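Long-range contact in thioesterase (Pseudomonas aeruginosa, PDB 3QY3), which is a hotdog-fold thioesterase that probably hydrolyses fatty acyl-CoA thioesters: residues L29-D40 / Y55-T66. Sequence-based numbering, arbitrary orientation.
Sequences LHTAHIPVRWGD and YLEEARVAWFET
His-30 lays one face of its imidazole on the helix 55-66: Trp-63 N sits 3.9 Å above the ring plane, over its centre, and Trp-63 CB makes a CH-pi contact. With CG anti to the backbone N (chi1 -165°), the ring lies flat against the side of the helix, its long axis across it, and its NE2 comes 3.7 Å from Ala-62 CB. Leu-29, beside it, puts CB over one face of the Trp-63 indole near the rim and CD1 3.7 Å from CZ2. Both residues face Leu-101 in a classic beta bulge, which lets consecutive side chains reach the same helix. Midway, Ala-32 CB meets Ala-59 CB at 3.7 Å, where strand and helix come closest. Ile-34 then forks: CG2 goes to Tyr-55 CD1, CD1 to Glu-58 CG at 3.5 Å. Beyond the strand, Tyr-55 OH donates to Asp-40 OD2 (2.7 Å), which lies at the ring edge, in plane; Val-36 CG2 packs 3.6 Å from that hydroxyl. Arg-37 N reaches Asp-40 OD2 at 3.0 Å from the carboxylate face opposite Tyr-55 OH. This is the hotdog arrangement, a central helix against the sheet. The largely apolar seam ends in a buried carboxylate, its rotation fixed by these two donors and a salt bridge to Arg-37 of the second subunit.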
loop_
_atom_site.group_PDB
_atom_site.type_symbol
_atom_site.label_atom_id
_atom_site.label_comp_id
_atom_site.label_asym_id
_atom_site.label_seq_id
_atom_site.Cartn_x
_atom_site.Cartn_y
_atom_site.Cartn_z
ATOM N N LEU A 29 -15.143 3.270 22.969
ATOM C CA LEU A 29 -14.200 4.359 23.052
ATOM C C LEU A 29 -14.231 5.308 21.840
ATOM O O LEU A 29 -14.047 6.529 21.945
ATOM C CB LEU A 29 -12.814 3.764 23.253
ATOM C CG LEU A 29 -12.522 3.074 24.587
ATOM C CD1 LEU A 29 -11.151 2.409 24.505
ATOM C CD2 LEU A 29 -12.588 4.089 25.763
ATOM N N HIS A 30 -14.403 4.748 20.642
ATOM C CA HIS A 30 -14.269 5.517 19.433
ATOM C C HIS A 30 -14.948 4.807 18.267
ATOM O O HIS A 30 -14.946 3.587 18.222
ATOM C CB HIS A 30 -12.793 5.703 19.035
ATOM C CG HIS A 30 -12.604 6.766 18.019
ATOM N ND1 HIS A 30 -12.721 8.106 18.327
ATOM C CD2 HIS A 30 -12.367 6.696 16.690
ATOM C CE1 HIS A 30 -12.529 8.810 17.219
ATOM N NE2 HIS A 30 -12.293 7.982 16.223
ATOM N N THR A 31 -15.565 5.621 17.412
ATOM C CA THR A 31 -16.113 5.168 16.143
ATOM C C THR A 31 -15.477 5.961 15.046
ATOM O O THR A 31 -15.575 7.214 14.998
ATOM C CB THR A 31 -17.633 5.311 16.110
ATOM O OG1 THR A 31 -18.212 4.576 17.216
ATOM C CG2 THR A 31 -18.183 4.776 14.753
ATOM N N ALA A 32 -14.798 5.255 14.125
ATOM C CA ALA A 32 -14.158 5.929 12.973
ATOM C C ALA A 32 -14.846 5.503 11.691
ATOM O O ALA A 32 -15.281 4.346 11.573
ATOM C CB ALA A 32 -12.604 5.587 12.854
ATOM N N HIS A 33 -14.932 6.408 10.738
ATOM C CA HIS A 33 -15.485 6.115 9.412
ATOM C C HIS A 33 -14.351 6.212 8.401
ATOM O O HIS A 33 -13.732 7.265 8.290
ATOM C CB HIS A 33 -16.587 7.114 9.041
ATOM C CG HIS A 33 -17.858 6.917 9.798
ATOM N ND1 HIS A 33 -19.015 7.608 9.492
ATOM C CD2 HIS A 33 -18.166 6.108 10.833
ATOM C CE1 HIS A 33 -19.968 7.265 10.348
ATOM N NE2 HIS A 33 -19.480 6.358 11.174
ATOM N N ILE A 34 -14.085 5.116 7.691
ATOM C CA ILE A 34 -12.878 5.012 6.872
ATOM C C ILE A 34 -13.345 4.672 5.451
ATOM O O ILE A 34 -13.697 3.499 5.168
ATOM C CB ILE A 34 -11.875 3.920 7.337
ATOM C CG1 ILE A 34 -11.523 3.947 8.869
ATOM C CG2 ILE A 34 -10.602 3.961 6.400
ATOM C CD1 ILE A 34 -10.839 5.179 9.350
ATOM N N PRO A 35 -13.319 5.662 4.547
ATOM C CA PRO A 35 -13.692 5.327 3.169
ATOM C C PRO A 35 -12.733 4.328 2.564
ATOM O O PRO A 35 -11.495 4.497 2.669
ATOM C CB PRO A 35 -13.620 6.684 2.433
ATOM C CG PRO A 35 -13.773 7.712 3.518
ATOM C CD PRO A 35 -13.138 7.126 4.730
ATOM N N VAL A 36 -13.296 3.385 1.830
ATOM C CA VAL A 36 -12.538 2.413 1.046
ATOM C C VAL A 36 -12.108 3.016 -0.261
ATOM O O VAL A 36 -12.891 3.699 -0.915
ATOM C CB VAL A 36 -13.382 1.147 0.784
ATOM C CG1 VAL A 36 -12.658 0.157 -0.132
ATOM C CG2 VAL A 36 -13.707 0.468 2.144
ATOM N N ARG A 37 -10.871 2.763 -0.646
ATOM C CA ARG A 37 -10.314 3.228 -1.896
ATOM C C ARG A 37 -10.317 2.082 -2.857
ATOM O O ARG A 37 -10.193 0.925 -2.445
ATOM C CB ARG A 37 -8.855 3.708 -1.720
ATOM C CG ARG A 37 -8.722 4.974 -0.908
ATOM C CD ARG A 37 -7.230 5.192 -0.555
ATOM N NE ARG A 37 -7.041 6.263 0.407
ATOM C CZ ARG A 37 -5.891 6.514 1.018
ATOM N NH1 ARG A 37 -4.797 5.787 0.771
ATOM N NH2 ARG A 37 -5.843 7.492 1.938
ATOM N N TRP A 38 -10.498 2.385 -4.141
ATOM C CA TRP A 38 -10.603 1.342 -5.168
ATOM C C TRP A 38 -9.334 0.508 -5.137
ATOM O O TRP A 38 -9.356 -0.714 -5.265
ATOM C CB TRP A 38 -10.824 1.996 -6.512
ATOM C CG TRP A 38 -11.050 1.019 -7.644
ATOM C CD1 TRP A 38 -12.251 0.497 -8.045
ATOM C CD2 TRP A 38 -10.056 0.439 -8.445
ATOM N NE1 TRP A 38 -12.064 -0.378 -9.078
ATOM C CE2 TRP A 38 -10.713 -0.435 -9.351
ATOM C CE3 TRP A 38 -8.664 0.600 -8.539
ATOM C CZ2 TRP A 38 -10.026 -1.127 -10.358
ATOM C CZ3 TRP A 38 -7.969 -0.148 -9.535
ATOM C CH2 TRP A 38 -8.656 -1.013 -10.400
ATOM N N GLY A 39 -8.196 1.177 -4.947
ATOM C CA GLY A 39 -6.863 0.494 -4.916
ATOM C C GLY A 39 -6.660 -0.351 -3.677
ATOM O O GLY A 39 -5.622 -1.010 -3.587
ATOM N N ASP A 40 -7.563 -0.287 -2.708
ATOM C CA ASP A 40 -7.519 -1.185 -1.559
ATOM C C ASP A 40 -7.870 -2.677 -1.943
ATOM O O ASP A 40 -7.553 -3.617 -1.154
ATOM C CB ASP A 40 -8.505 -0.779 -0.470
ATOM C CG ASP A 40 -8.139 0.511 0.276
ATOM O OD1 ASP A 40 -7.012 1.005 0.158
ATOM O OD2 ASP A 40 -9.059 1.004 0.942
ATOM N N TYR A 55 -7.131 0.049 8.176
ATOM C CA TYR A 55 -8.357 0.646 8.702
ATOM C C TYR A 55 -8.368 0.718 10.217
ATOM O O TYR A 55 -8.668 1.795 10.809
ATOM C CB TYR A 55 -9.606 -0.080 8.184
ATOM C CG TYR A 55 -9.773 -0.219 6.685
ATOM C CD1 TYR A 55 -9.130 0.603 5.807
ATOM C CD2 TYR A 55 -10.648 -1.164 6.162
ATOM C CE1 TYR A 55 -9.246 0.447 4.385
ATOM C CE2 TYR A 55 -10.842 -1.267 4.779
ATOM C CZ TYR A 55 -10.155 -0.448 3.911
ATOM O OH TYR A 55 -10.364 -0.672 2.577
ATOM N N LEU A 56 -7.937 -0.376 10.845
ATOM C CA LEU A 56 -7.851 -0.451 12.325
ATOM C C LEU A 56 -6.805 0.529 12.854
ATOM O O LEU A 56 -7.044 1.270 13.810
ATOM C CB LEU A 56 -7.528 -1.864 12.775
ATOM C CG LEU A 56 -8.652 -2.862 12.538
ATOM C CD1 LEU A 56 -8.083 -4.267 12.763
ATOM C CD2 LEU A 56 -9.887 -2.623 13.406
ATOM N N GLU A 57 -5.647 0.605 12.162
ATOM C CA GLU A 57 -4.655 1.612 12.494
ATOM C C GLU A 57 -5.174 3.025 12.411
ATOM O O GLU A 57 -4.965 3.807 13.346
ATOM C CB GLU A 57 -3.465 1.497 11.526
ATOM C CG GLU A 57 -2.373 2.507 11.709
ATOM C CD GLU A 57 -1.358 2.333 10.629
ATOM O OE1 GLU A 57 -1.647 2.744 9.486
ATOM O OE2 GLU A 57 -0.330 1.709 10.870
ATOM N N GLU A 58 -5.879 3.348 11.327
ATOM C CA GLU A 58 -6.466 4.687 11.177
ATOM C C GLU A 58 -7.436 5.024 12.325
ATOM O O GLU A 58 -7.409 6.139 12.866
ATOM C CB GLU A 58 -7.113 4.841 9.823
ATOM C CG GLU A 58 -7.504 6.282 9.575
ATOM C CD GLU A 58 -6.287 7.239 9.472
ATOM O OE1 GLU A 58 -5.137 6.738 9.296
ATOM O OE2 GLU A 58 -6.504 8.461 9.535
ATOM N N ALA A 59 -8.234 4.049 12.711
ATOM C CA ALA A 59 -9.217 4.260 13.779
ATOM C C ALA A 59 -8.481 4.534 15.081
ATOM O O ALA A 59 -8.855 5.474 15.834
ATOM C CB ALA A 59 -10.139 3.081 13.909
ATOM N N ARG A 60 -7.443 3.732 15.400
ATOM C CA ARG A 60 -6.668 4.001 16.640
ATOM C C ARG A 60 -5.967 5.326 16.611
ATOM O O ARG A 60 -5.951 6.089 17.614
ATOM C CB ARG A 60 -5.569 2.952 16.941
ATOM C CG ARG A 60 -5.986 1.577 17.140
ATOM C CD ARG A 60 -4.732 0.744 17.592
ATOM N NE ARG A 60 -3.599 0.705 16.633
ATOM C CZ ARG A 60 -3.520 -0.133 15.602
ATOM N NH1 ARG A 60 -2.456 -0.118 14.861
ATOM N NH2 ARG A 60 -4.539 -0.944 15.284
ATOM N N VAL A 61 -5.363 5.676 15.463
ATOM C CA VAL A 61 -4.728 6.992 15.336
ATOM C C VAL A 61 -5.713 8.127 15.585
ATOM O O VAL A 61 -5.415 9.039 16.347
ATOM C CB VAL A 61 -4.001 7.130 13.947
ATOM C CG1 VAL A 61 -3.571 8.567 13.665
ATOM C CG2 VAL A 61 -2.785 6.180 13.936
ATOM N N ALA A 62 -6.920 8.013 15.049
ATOM C CA ALA A 62 -7.967 9.027 15.297
ATOM C C ALA A 62 -8.373 9.109 16.752
ATOM O O ALA A 62 -8.474 10.222 17.317
ATOM C CB ALA A 62 -9.193 8.717 14.405
ATOM N N TRP A 63 -8.562 7.954 17.413
ATOM C CA TRP A 63 -8.813 7.904 18.868
ATOM C C TRP A 63 -7.666 8.566 19.649
ATOM O O TRP A 63 -7.909 9.445 20.518
ATOM C CB TRP A 63 -9.016 6.497 19.381
ATOM C CG TRP A 63 -9.294 6.415 20.819
ATOM C CD1 TRP A 63 -10.266 7.116 21.515
ATOM C CD2 TRP A 63 -8.657 5.581 21.760
ATOM N NE1 TRP A 63 -10.239 6.774 22.848
ATOM C CE2 TRP A 63 -9.250 5.845 23.030
ATOM C CE3 TRP A 63 -7.592 4.679 21.688
ATOM C CZ2 TRP A 63 -8.820 5.207 24.206
ATOM C CZ3 TRP A 63 -7.180 4.066 22.857
ATOM C CH2 TRP A 63 -7.791 4.327 24.093
ATOM N N PHE A 64 -6.433 8.159 19.352
ATOM C CA PHE A 64 -5.288 8.783 19.969
ATOM C C PHE A 64 -5.293 10.312 19.767
ATOM O O PHE A 64 -4.969 11.071 20.726
ATOM C CB PHE A 64 -3.970 8.198 19.473
ATOM C CG PHE A 64 -3.739 6.767 19.832
ATOM C CD1 PHE A 64 -4.241 6.194 20.978
ATOM C CD2 PHE A 64 -2.947 5.997 19.019
ATOM C CE1 PHE A 64 -3.974 4.857 21.279
ATOM C CE2 PHE A 64 -2.683 4.696 19.345
ATOM C CZ PHE A 64 -3.227 4.140 20.458
ATOM N N GLU A 65 -5.651 10.760 18.564
ATOM C CA GLU A 65 -5.671 12.208 18.281
ATOM C C GLU A 65 -6.674 12.907 19.189
ATOM O O GLU A 65 -6.366 14.001 19.729
ATOM C CB GLU A 65 -5.975 12.538 16.804
ATOM C CG GLU A 65 -6.124 14.057 16.560
ATOM C CD GLU A 65 -6.684 14.421 15.181
ATOM O OE1 GLU A 65 -6.963 13.509 14.362
ATOM O OE2 GLU A 65 -6.851 15.645 14.922
ATOM N N THR A 66 -7.840 12.285 19.433
ATOM C CA THR A 66 -8.844 12.948 20.256
ATOM C C THR A 66 -8.325 13.168 21.661
ATOM O O THR A 66 -8.791 14.081 22.354
ATOM C CB THR A 66 -10.209 12.214 20.378
ATOM O OG1 THR A 66 -10.060 11.043 21.170
ATOM C CG2 THR A 66 -10.799 11.927 19.028
#